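Local coordinates for outer membrane protein OMP121 (Bacteroides thetaiotaomicron, PDB 5FQ8) that probably imports peptides across the outer membrane as a TonB-dependent transporter, a beta barrel closed by an inner plug domain, at residues B[267-278]-B[291-302]; B[744-753]-B[956-964]. All blocks are in the same frame, centred on the assembly; numbering follows the deposited sequence.

How the contacts relate
Contact 1 comes first along the chain and closes before contact 2 opens. It pairs two neighbouring strands of the transmembrane barrel, 268-280 and 289-303, and its centre lies about 28 Å from that of the chain. Contact 2 sits deeper, about 13 Å from the same centre. There the hairpin of strands 741-746 and 752-756, part of a separate four-stranded antiparallel sheet, meets a loop that follows barrel strand 928-941. The two contacts share no strand: their centres are about 40 Å apart and their nearest atoms about 15 Å. One thus belongs to the membrane-spanning wall, the other to a buried junction of a small sheet and a loop, where the turn of the hairpin touches the bound peptide.

Contact 1. Residues B[267-278]-B[291-302]; sequences KSDYYVSFSQIS and DKYTFSARGSHK. With KR0 (3-decanoyloxypropyl decanoate), chain Q.
Tyr-271 and Arg-298 form one of five hydrogen-bonded pairs that zip residues 267-278 to 291-302 as an antiparallel hairpin in the wall of the TonB-dependent beta barrel. Ten backbone bonds, from Asp-269 with Ser-300 to Ile-277 with Lys-292, satisfy amides and carbonyls on the facing edges; Lys-302 N adds an eleventh to Lys-267 O (2.7 Å). At the non-hydrogen-bonded pair Ser-278 and Asp-291 the side chains add a bond of their own: Ser-278 OG donates to Asp-291 OD1 (3.0 Å), arriving from above the carboxylate plane.

The polar face turns to the plug. Arg-298 lies alongside Tyr-271, the guanidinium and ring planes 29° apart, with NH2 3.3 Å from Tyr-271 CD1. Its NE gives a nearly straight bond (167°) to Ser-296 OG, 3.2 Å away and in the guanidinium plane, while NH2 makes a salt bridge with Asp-137. Ser-273 OG holds the other oxygen of that carboxylate, and Ser-296 OG also bonds Asn-313. Fully extended, Lys-292 runs beside Ile-277 and delivers NZ to a water (3.1 Å) and to the carbonyls of Ser-58, Asn-131 and Ile-133.

The opposite face is apolar in its middle, at Val-272, Phe-274, Phe-295 and Ala-297, and packs on KR0 and a second copy of the protein. Val-272 CG1 packs on Phe-295 CZ (3.7 Å), and the edge of Tyr-293 meets Phe-274 CZ. With CG anti to N (chi1 163°), the Phe-274 ring carries one acyl chain of KR0 over one face, C14 lying 3.4 Å from CZ.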
loop_
_atom_site.group_PDB
_atom_site.type_symbol
_atom_site.label_atom_id
_atom_site.label_comp_id
_atom_site.label_asym_id
_atom_site.label_seq_id
_atom_site.Cartn_x
_atom_site.Cartn_y
_atom_site.Cartn_z
ATOM N N LYS B 267 8.005 4.999 -55.417
ATOM C CA LYS B 267 8.937 4.228 -54.618
ATOM C C LYS B 267 8.669 4.309 -53.120
ATOM O O LYS B 267 9.413 3.703 -52.343
ATOM C CB LYS B 267 10.372 4.689 -54.903
ATOM C CG LYS B 267 10.787 4.614 -56.357
ATOM C CD LYS B 267 10.855 3.181 -56.848
ATOM C CE LYS B 267 11.921 3.039 -57.923
ATOM N NZ LYS B 267 11.702 3.980 -59.065
ATOM N N SER B 268 7.637 5.024 -52.686
ATOM C CA SER B 268 7.495 5.310 -51.268
ATOM C C SER B 268 6.073 5.749 -50.972
ATOM O O SER B 268 5.369 6.256 -51.847
ATOM C CB SER B 268 8.471 6.396 -50.838
ATOM O OG SER B 268 8.051 7.640 -51.349
ATOM N N ASP B 269 5.659 5.557 -49.724
ATOM C CA ASP B 269 4.370 6.059 -49.274
ATOM C C ASP B 269 4.486 6.465 -47.816
ATOM O O ASP B 269 5.426 6.084 -47.123
ATOM C CB ASP B 269 3.251 5.034 -49.463
ATOM C CG ASP B 269 3.542 3.728 -48.796
ATOM O OD1 ASP B 269 3.520 3.699 -47.567
ATOM O OD2 ASP B 269 3.782 2.724 -49.487
ATOM N N TYR B 270 3.519 7.250 -47.358
ATOM C CA TYR B 270 3.599 7.836 -46.029
ATOM C C TYR B 270 2.200 8.154 -45.540
ATOM O O TYR B 270 1.459 8.859 -46.224
ATOM C CB TYR B 270 4.459 9.084 -46.063
ATOM C CG TYR B 270 4.986 9.519 -44.727
ATOM C CD1 TYR B 270 5.575 8.605 -43.861
ATOM C CD2 TYR B 270 4.932 10.851 -44.343
ATOM C CE1 TYR B 270 6.071 9.000 -42.644
ATOM C CE2 TYR B 270 5.428 11.260 -43.122
ATOM C CZ TYR B 270 5.993 10.326 -42.280
ATOM O OH TYR B 270 6.492 10.703 -41.063
ATOM N N TYR B 271 1.844 7.637 -44.364
ATOM C CA TYR B 271 0.557 7.886 -43.729
ATOM C C TYR B 271 0.790 8.319 -42.293
ATOM O O TYR B 271 1.640 7.755 -41.604
ATOM C CB TYR B 271 -0.315 6.630 -43.773
ATOM C CG TYR B 271 -1.796 6.870 -43.611
ATOM C CD1 TYR B 271 -2.356 7.068 -42.369
ATOM C CD2 TYR B 271 -2.634 6.889 -44.707
ATOM C CE1 TYR B 271 -3.694 7.287 -42.217
ATOM C CE2 TYR B 271 -3.974 7.109 -44.566
ATOM C CZ TYR B 271 -4.503 7.306 -43.313
ATOM O OH TYR B 271 -5.855 7.520 -43.153
ATOM N N VAL B 272 0.057 9.338 -41.847
ATOM C CA VAL B 272 0.158 9.851 -40.481
ATOM C C VAL B 272 -1.221 10.311 -40.042
ATOM O O VAL B 272 -1.858 11.106 -40.737
ATOM C CB VAL B 272 1.164 11.010 -40.365
ATOM C CG1 VAL B 272 1.063 11.649 -39.005
ATOM C CG2 VAL B 272 2.561 10.528 -40.598
ATOM N N SER B 273 -1.676 9.835 -38.887
ATOM C CA SER B 273 -3.047 10.045 -38.440
ATOM C C SER B 273 -3.095 10.379 -36.958
ATOM O O SER B 273 -2.140 10.159 -36.214
ATOM C CB SER B 273 -3.890 8.807 -38.682
ATOM O OG SER B 273 -3.338 7.727 -37.965
ATOM N N PHE B 274 -4.247 10.883 -36.534
ATOM C CA PHE B 274 -4.502 11.268 -35.156
ATOM C C PHE B 274 -5.987 11.124 -34.891
ATOM O O PHE B 274 -6.802 11.500 -35.727
ATOM C CB PHE B 274 -4.068 12.705 -34.896
ATOM C CG PHE B 274 -4.646 13.306 -33.645
ATOM C CD1 PHE B 274 -4.024 13.111 -32.422
ATOM C CD2 PHE B 274 -5.787 14.081 -33.683
ATOM C CE1 PHE B 274 -4.525 13.666 -31.274
ATOM C CE2 PHE B 274 -6.292 14.635 -32.526
ATOM C CZ PHE B 274 -5.661 14.424 -31.323
ATOM N N SER B 275 -6.341 10.599 -33.729
ATOM C CA SER B 275 -7.739 10.466 -33.366
ATOM C C SER B 275 -7.944 10.914 -31.936
ATOM O O SER B 275 -7.061 10.753 -31.097
ATOM C CB SER B 275 -8.212 9.035 -33.528
ATOM O OG SER B 275 -7.373 8.181 -32.796
ATOM N N GLN B 276 -9.113 11.483 -31.672
ATOM C CA GLN B 276 -9.448 12.005 -30.361
ATOM C C GLN B 276 -10.904 11.701 -30.080
ATOM O O GLN B 276 -11.756 11.883 -30.944
ATOM C CB GLN B 276 -9.193 13.504 -30.286
ATOM C CG GLN B 276 -9.521 14.139 -28.971
ATOM C CD GLN B 276 -10.953 14.552 -28.878
ATOM O OE1 GLN B 276 -11.675 14.491 -29.850
ATOM N NE2 GLN B 276 -11.377 14.964 -27.703
ATOM N N ILE B 277 -11.177 11.241 -28.867
ATOM C CA ILE B 277 -12.507 10.828 -28.431
ATOM C C ILE B 277 -12.661 11.208 -26.971
ATOM O O ILE B 277 -11.746 11.005 -26.175
ATOM C CB ILE B 277 -12.714 9.314 -28.631
ATOM C CG1 ILE B 277 -12.624 8.958 -30.101
ATOM C CG2 ILE B 277 -14.037 8.878 -28.091
ATOM C CD1 ILE B 277 -12.865 7.533 -30.372
ATOM N N SER B 278 -13.811 11.768 -26.615
ATOM C CA SER B 278 -14.054 12.205 -25.247
ATOM C C SER B 278 -15.504 11.962 -24.886
ATOM O O SER B 278 -16.375 12.747 -25.243
ATOM C CB SER B 278 -13.700 13.670 -25.053
ATOM O OG SER B 278 -12.305 13.812 -24.922
ATOM N N ASP B 291 -11.546 9.023 -22.496
ATOM C CA ASP B 291 -10.814 9.848 -23.431
ATOM C C ASP B 291 -9.871 8.932 -24.180
ATOM O O ASP B 291 -9.082 8.225 -23.562
ATOM C CB ASP B 291 -10.051 10.946 -22.700
ATOM C CG ASP B 291 -10.955 11.855 -21.937
ATOM O OD1 ASP B 291 -12.059 12.123 -22.433
ATOM O OD2 ASP B 291 -10.578 12.309 -20.837
ATOM N N LYS B 292 -9.989 8.896 -25.496
ATOM C CA LYS B 292 -9.066 8.144 -26.321
ATOM C C LYS B 292 -8.274 9.129 -27.163
ATOM O O LYS B 292 -8.836 10.099 -27.671
ATOM C CB LYS B 292 -9.816 7.144 -27.179
ATOM C CG LYS B 292 -8.950 6.245 -28.006
ATOM C CD LYS B 292 -9.767 5.461 -28.988
ATOM C CE LYS B 292 -8.919 4.453 -29.696
ATOM N NZ LYS B 292 -9.668 3.705 -30.711
ATOM N N TYR B 293 -6.962 8.921 -27.242
ATOM C CA TYR B 293 -6.075 9.652 -28.143
ATOM C C TYR B 293 -5.151 8.647 -28.805
ATOM O O TYR B 293 -4.561 7.812 -28.124
ATOM C CB TYR B 293 -5.221 10.695 -27.425
ATOM C CG TYR B 293 -5.914 11.905 -26.844
ATOM C CD1 TYR B 293 -6.399 11.887 -25.555
ATOM C CD2 TYR B 293 -6.024 13.082 -27.559
ATOM C CE1 TYR B 293 -7.010 12.985 -25.004
ATOM C CE2 TYR B 293 -6.634 14.187 -27.014
ATOM C CZ TYR B 293 -7.126 14.130 -25.734
ATOM O OH TYR B 293 -7.743 15.216 -25.163
ATOM N N THR B 294 -5.011 8.724 -30.115
ATOM C CA THR B 294 -4.029 7.918 -30.821
ATOM C C THR B 294 -3.214 8.794 -31.753
ATOM O O THR B 294 -3.643 9.876 -32.139
ATOM C CB THR B 294 -4.678 6.813 -31.645
ATOM O OG1 THR B 294 -5.414 7.392 -32.737
ATOM C CG2 THR B 294 -5.606 6.013 -30.777
ATOM N N PHE B 295 -2.024 8.311 -32.096
ATOM C CA PHE B 295 -1.182 8.917 -33.109
ATOM C C PHE B 295 -0.482 7.797 -33.846
ATOM O O PHE B 295 -0.039 6.842 -33.221
ATOM C CB PHE B 295 -0.161 9.876 -32.507
ATOM C CG PHE B 295 0.664 10.589 -33.534
ATOM C CD1 PHE B 295 0.195 11.748 -34.122
ATOM C CD2 PHE B 295 1.893 10.088 -33.931
ATOM C CE1 PHE B 295 0.928 12.393 -35.068
ATOM C CE2 PHE B 295 2.631 10.731 -34.876
ATOM C CZ PHE B 295 2.150 11.888 -35.447
ATOM N N SER B 296 -0.403 7.894 -35.170
ATOM C CA SER B 296 0.224 6.856 -35.977
ATOM C C SER B 296 1.052 7.475 -37.090
ATOM O O SER B 296 0.782 8.583 -37.545
ATOM C CB SER B 296 -0.808 5.914 -36.577
ATOM O OG SER B 296 -0.183 4.978 -37.433
ATOM N N ALA B 297 2.072 6.746 -37.516
ATOM C CA ALA B 297 2.942 7.184 -38.591
ATOM C C ALA B 297 3.457 5.935 -39.268
ATOM O O ALA B 297 4.090 5.108 -38.621
ATOM C CB ALA B 297 4.088 8.035 -38.070
ATOM N N ARG B 298 3.160 5.780 -40.546
ATOM C CA ARG B 298 3.479 4.567 -41.270
ATOM C C ARG B 298 4.125 4.943 -42.584
ATOM O O ARG B 298 3.614 5.800 -43.308
ATOM C CB ARG B 298 2.228 3.730 -41.508
ATOM C CG ARG B 298 1.701 3.094 -40.276
ATOM C CD ARG B 298 0.380 2.457 -40.491
ATOM N NE ARG B 298 -0.701 3.340 -40.091
ATOM C CZ ARG B 298 -1.748 3.604 -40.848
ATOM N NH1 ARG B 298 -1.841 3.056 -42.043
ATOM N NH2 ARG B 298 -2.695 4.413 -40.413
ATOM N N GLY B 299 5.235 4.302 -42.891
ATOM C CA GLY B 299 5.943 4.585 -44.116
ATOM C C GLY B 299 6.584 3.343 -44.680
ATOM O O GLY B 299 6.848 2.372 -43.973
ATOM N N SER B 300 6.846 3.406 -45.979
ATOM C CA SER B 300 7.520 2.367 -46.733
ATOM C C SER B 300 8.332 3.048 -47.823
ATOM O O SER B 300 7.885 4.037 -48.400
ATOM C CB SER B 300 6.502 1.395 -47.318
ATOM O OG SER B 300 7.123 0.222 -47.784
ATOM N N HIS B 301 9.537 2.554 -48.070
ATOM C CA HIS B 301 10.396 3.090 -49.114
ATOM C C HIS B 301 11.053 1.923 -49.817
ATOM O O HIS B 301 11.535 1.000 -49.161
ATOM C CB HIS B 301 11.457 4.039 -48.555
ATOM C CG HIS B 301 12.244 4.766 -49.604
ATOM N ND1 HIS B 301 11.969 6.066 -49.972
ATOM C CD2 HIS B 301 13.306 4.381 -50.353
ATOM C CE1 HIS B 301 12.824 6.448 -50.903
ATOM N NE2 HIS B 301 13.646 5.446 -51.153
ATOM N N LYS B 302 11.062 1.958 -51.143
ATOM C CA LYS B 302 11.649 0.901 -51.949
ATOM C C LYS B 302 12.854 1.463 -52.678
ATOM O O LYS B 302 12.799 2.573 -53.212
ATOM C CB LYS B 302 10.631 0.328 -52.936
ATOM C CG LYS B 302 11.092 -0.939 -53.633
ATOM C CD LYS B 302 9.949 -1.641 -54.345
ATOM C CE LYS B 302 10.398 -2.977 -54.928
ATOM N NZ LYS B 302 9.285 -3.793 -55.501
HETATM C C1 KR0 Q . -0.622 23.106 -22.942
HETATM O O1 KR0 Q . -1.371 22.968 -24.143
HETATM C C2 KR0 Q . 0.316 21.913 -22.951
HETATM C C3 KR0 Q . -0.454 20.604 -22.946
HETATM C C4 KR0 Q . -4.402 17.781 -26.994
HETATM O O4 KR0 Q . -0.893 20.168 -24.226
HETATM C C5 KR0 Q . -2.038 19.268 -24.249
HETATM C C6 KR0 Q . -4.112 18.587 -28.274
HETATM C C7 KR0 Q . -1.733 24.074 -25.010
HETATM C C8 KR0 Q . -4.244 17.714 -29.528
HETATM O O8 KR0 Q . -2.640 19.096 -23.211
HETATM C C9 KR0 Q . -3.944 18.393 -30.869
HETATM O O9 KR0 Q . -0.860 24.830 -25.390
HETATM C C10 KR0 Q . -2.473 18.550 -25.508
HETATM C C11 KR0 Q . -3.995 18.469 -25.680
HETATM C C12 KR0 Q . -3.170 24.268 -25.446
HETATM C C13 KR0 Q . -3.532 23.337 -26.599
HETATM C C14 KR0 Q . -4.086 17.391 -32.019
HETATM C C15 KR0 Q . -3.367 17.784 -33.306
HETATM C C16 KR0 Q . -2.723 16.580 -33.957
HETATM C C17 KR0 Q . -3.044 23.855 -27.946
HETATM C C18 KR0 Q . -2.602 22.704 -28.845
HETATM C C19 KR0 Q . -3.596 22.408 -29.966
HETATM C C20 KR0 Q . -3.132 22.976 -31.310
HETATM C C21 KR0 Q . -3.858 22.355 -32.504
HETATM C C22 KR0 Q . -3.374 22.947 -33.828
HETATM C C23 KR0 Q . -3.989 22.309 -35.062
HETATM O O HOH W 1 -9.348 6.284 -32.383
#

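Contact 2. Residues B[744-753]-B[956-964]; sequences IYGLNGGTSM and FGNDLEGNY
Tyr-964 reaches from the short 3-10 turn 961-964 into the hairpin 744-753, its CG swung anti to N (chi1 169°), which carries the ring in beside Tyr-745. CB lies 4.2 Å from Tyr-745 CD2. Farther out, CG takes the same CD2 over the ring face at 3.7 Å, making an edge-to-face pair with the planes at 71°; CD1 also lies by that atom. CD2 meets Tyr-745 O and, at 3.8 Å, Met-753 CB, while CE2 and CZ come up to Thr-751 O. At the tip, OH donates to Thr-751 O (2.8 Å) and also meets Leu-747 CG. The hairpin framing this ring has a classic beta bulge, Ile-744 and Tyr-745 both facing Met-753, and a type II turn from Leu-747 to Gly-750; Asn-748 in that turn is bonded through its backbone to the bound peptide. Thr-751 O is gripped twice, by Leu-747 N and the tyrosine OH from opposite faces of its plane. A leucine in place of Tyr-964 would probably cost that carbonyl its second donor and leave the edge of Tyr-745 without the face it packs on. Beyond the ring, Tyr-745 OH touches Phe-956 CE1 (3.2 Å), and the Ile-744 and Leu-960 side chains cross at about a right angle, CD1 of the first touching CD2 of the second at 3.6 Å.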
loop_
_atom_site.group_PDB
_atom_site.type_symbol
_atom_site.label_atom_id
_atom_site.label_comp_id
_atom_site.label_asym_id
_atom_site.label_seq_id
_atom_site.Cartn_x
_atom_site.Cartn_y
_atom_site.Cartn_z
ATOM N N ILE B 744 -16.826 -22.735 -13.443
ATOM C CA ILE B 744 -16.293 -21.648 -14.249
ATOM C C ILE B 744 -16.509 -20.298 -13.581
ATOM O O ILE B 744 -15.626 -19.442 -13.600
ATOM C CB ILE B 744 -16.914 -21.678 -15.658
ATOM C CG1 ILE B 744 -16.395 -22.868 -16.437
ATOM C CG2 ILE B 744 -16.590 -20.434 -16.416
ATOM C CD1 ILE B 744 -17.097 -23.038 -17.739
ATOM N N TYR B 745 -17.678 -20.105 -12.992
ATOM C CA TYR B 745 -17.953 -18.977 -12.125
ATOM C C TYR B 745 -19.254 -19.283 -11.413
ATOM O O TYR B 745 -20.086 -20.014 -11.946
ATOM C CB TYR B 745 -18.042 -17.656 -12.892
ATOM C CG TYR B 745 -18.040 -16.502 -11.961
ATOM C CD1 TYR B 745 -16.846 -15.960 -11.515
ATOM C CD2 TYR B 745 -19.223 -15.985 -11.473
ATOM C CE1 TYR B 745 -16.831 -14.931 -10.637
ATOM C CE2 TYR B 745 -19.212 -14.947 -10.590
ATOM C CZ TYR B 745 -18.006 -14.430 -10.178
ATOM O OH TYR B 745 -17.976 -13.401 -9.299
ATOM N N GLY B 746 -19.417 -18.751 -10.203
ATOM C CA GLY B 746 -20.592 -19.112 -9.424
ATOM C C GLY B 746 -20.623 -18.628 -7.992
ATOM O O GLY B 746 -19.596 -18.604 -7.328
ATOM N N LEU B 747 -21.792 -18.248 -7.500
ATOM C CA LEU B 747 -21.933 -17.796 -6.127
ATOM C C LEU B 747 -21.951 -18.970 -5.155
ATOM O O LEU B 747 -22.387 -20.071 -5.489
ATOM C CB LEU B 747 -23.211 -16.989 -5.974
ATOM C CG LEU B 747 -23.397 -15.876 -6.996
ATOM C CD1 LEU B 747 -24.767 -15.272 -6.849
ATOM C CD2 LEU B 747 -22.339 -14.813 -6.841
ATOM N N ASN B 748 -21.469 -18.725 -3.939
ATOM C CA ASN B 748 -21.430 -19.758 -2.905
ATOM C C ASN B 748 -22.834 -20.013 -2.396
ATOM O O ASN B 748 -23.485 -19.098 -1.886
ATOM C CB ASN B 748 -20.525 -19.338 -1.749
ATOM C CG ASN B 748 -20.129 -20.508 -0.855
ATOM O OD1 ASN B 748 -20.762 -20.768 0.163
ATOM N ND2 ASN B 748 -19.076 -21.219 -1.240
ATOM N N GLY B 749 -23.287 -21.255 -2.522
ATOM C CA GLY B 749 -24.674 -21.572 -2.239
ATOM C C GLY B 749 -25.683 -20.850 -3.098
ATOM O O GLY B 749 -26.835 -20.700 -2.694
ATOM N N GLY B 750 -25.273 -20.379 -4.273
ATOM C CA GLY B 750 -26.138 -19.664 -5.188
ATOM C C GLY B 750 -25.973 -20.198 -6.592
ATOM O O GLY B 750 -25.372 -21.256 -6.788
ATOM N N THR B 751 -26.494 -19.478 -7.575
ATOM C CA THR B 751 -26.466 -19.958 -8.947
ATOM C C THR B 751 -25.035 -20.055 -9.456
ATOM O O THR B 751 -24.237 -19.137 -9.275
ATOM C CB THR B 751 -27.281 -19.023 -9.832
ATOM O OG1 THR B 751 -28.619 -18.895 -9.330
ATOM C CG2 THR B 751 -27.299 -19.555 -11.224
ATOM N N SER B 752 -24.705 -21.165 -10.103
ATOM C CA SER B 752 -23.329 -21.405 -10.510
ATOM C C SER B 752 -23.277 -22.033 -11.888
ATOM O O SER B 752 -24.095 -22.889 -12.222
ATOM C CB SER B 752 -22.610 -22.311 -9.522
ATOM O OG SER B 752 -23.115 -22.125 -8.224
ATOM N N MET B 753 -22.275 -21.638 -12.658
ATOM C CA MET B 753 -22.114 -22.053 -14.042
ATOM C C MET B 753 -20.918 -22.988 -14.144
ATOM O O MET B 753 -19.828 -22.666 -13.671
ATOM C CB MET B 753 -21.952 -20.825 -14.948
ATOM C CG MET B 753 -21.682 -21.114 -16.412
ATOM S SD MET B 753 -21.083 -19.695 -17.319
ATOM C CE MET B 753 -22.524 -19.106 -18.041
ATOM N N PHE B 956 -18.308 -9.661 -15.469
ATOM C CA PHE B 956 -17.285 -10.661 -15.286
ATOM C C PHE B 956 -16.428 -10.787 -16.532
ATOM O O PHE B 956 -15.886 -11.847 -16.820
ATOM C CB PHE B 956 -17.936 -11.983 -14.892
ATOM C CG PHE B 956 -18.937 -11.830 -13.788
ATOM C CD1 PHE B 956 -18.520 -11.689 -12.486
ATOM C CD2 PHE B 956 -20.281 -11.770 -14.060
ATOM C CE1 PHE B 956 -19.418 -11.516 -11.475
ATOM C CE2 PHE B 956 -21.189 -11.599 -13.055
ATOM C CZ PHE B 956 -20.759 -11.471 -11.751
ATOM N N GLY B 957 -16.298 -9.711 -17.277
ATOM C CA GLY B 957 -15.305 -9.644 -18.323
ATOM C C GLY B 957 -15.803 -10.043 -19.695
ATOM O O GLY B 957 -16.962 -10.390 -19.916
ATOM N N ASN B 958 -14.885 -9.990 -20.644
ATOM C CA ASN B 958 -15.220 -10.184 -22.039
ATOM C C ASN B 958 -14.901 -11.575 -22.535
ATOM O O ASN B 958 -14.807 -11.770 -23.741
ATOM C CB ASN B 958 -14.471 -9.166 -22.882
ATOM C CG ASN B 958 -12.991 -9.437 -22.923
ATOM O OD1 ASN B 958 -12.432 -9.987 -21.997
ATOM N ND2 ASN B 958 -12.350 -9.056 -24.007
ATOM N N ASP B 959 -14.687 -12.540 -21.648
ATOM C CA ASP B 959 -14.459 -13.883 -22.150
ATOM C C ASP B 959 -15.441 -14.864 -21.530
ATOM O O ASP B 959 -16.596 -14.514 -21.274
ATOM C CB ASP B 959 -13.022 -14.316 -21.903
ATOM C CG ASP B 959 -12.554 -15.310 -22.921
ATOM O OD1 ASP B 959 -13.043 -16.442 -22.890
ATOM O OD2 ASP B 959 -11.724 -14.972 -23.779
ATOM N N LEU B 960 -14.994 -16.096 -21.297
ATOM C CA LEU B 960 -15.898 -17.147 -20.842
ATOM C C LEU B 960 -16.582 -16.793 -19.532
ATOM O O LEU B 960 -17.801 -16.899 -19.415
ATOM C CB LEU B 960 -15.143 -18.457 -20.698
ATOM C CG LEU B 960 -16.081 -19.526 -20.185
ATOM C CD1 LEU B 960 -17.016 -19.848 -21.280
ATOM C CD2 LEU B 960 -15.297 -20.729 -19.822
ATOM N N GLU B 961 -15.818 -16.370 -18.528
ATOM C CA GLU B 961 -16.433 -16.139 -17.229
ATOM C C GLU B 961 -17.462 -15.030 -17.283
ATOM O O GLU B 961 -18.319 -14.964 -16.407
ATOM C CB GLU B 961 -15.383 -15.810 -16.179
ATOM C CG GLU B 961 -14.487 -16.980 -15.808
ATOM C CD GLU B 961 -13.373 -16.608 -14.875
ATOM O OE1 GLU B 961 -13.495 -15.594 -14.171
ATOM O OE2 GLU B 961 -12.366 -17.331 -14.861
ATOM N N GLY B 962 -17.417 -14.179 -18.303
ATOM C CA GLY B 962 -18.430 -13.155 -18.432
ATOM C C GLY B 962 -19.797 -13.708 -18.780
ATOM O O GLY B 962 -20.822 -13.082 -18.486
ATOM N N ASN B 963 -19.837 -14.888 -19.389
ATOM C CA ASN B 963 -21.103 -15.456 -19.806
ATOM C C ASN B 963 -21.995 -15.818 -18.636
ATOM O O ASN B 963 -23.173 -16.098 -18.852
ATOM C CB ASN B 963 -20.860 -16.682 -20.677
ATOM C CG ASN B 963 -20.509 -16.315 -22.104
ATOM O OD1 ASN B 963 -21.090 -15.408 -22.677
ATOM N ND2 ASN B 963 -19.546 -17.013 -22.680
ATOM N N TYR B 964 -21.478 -15.791 -17.412
ATOM C CA TYR B 964 -22.280 -16.162 -16.261
ATOM C C TYR B 964 -23.469 -15.237 -16.095
ATOM O O TYR B 964 -24.546 -15.672 -15.667
ATOM C CB TYR B 964 -21.414 -16.149 -15.006
ATOM C CG TYR B 964 -22.181 -16.261 -13.724
ATOM C CD1 TYR B 964 -22.713 -15.138 -13.115
ATOM C CD2 TYR B 964 -22.367 -17.485 -13.123
ATOM C CE1 TYR B 964 -23.413 -15.229 -11.964
ATOM C CE2 TYR B 964 -23.065 -17.588 -11.961
ATOM C CZ TYR B 964 -23.585 -16.455 -11.384
ATOM O OH TYR B 964 -24.294 -16.535 -10.221
#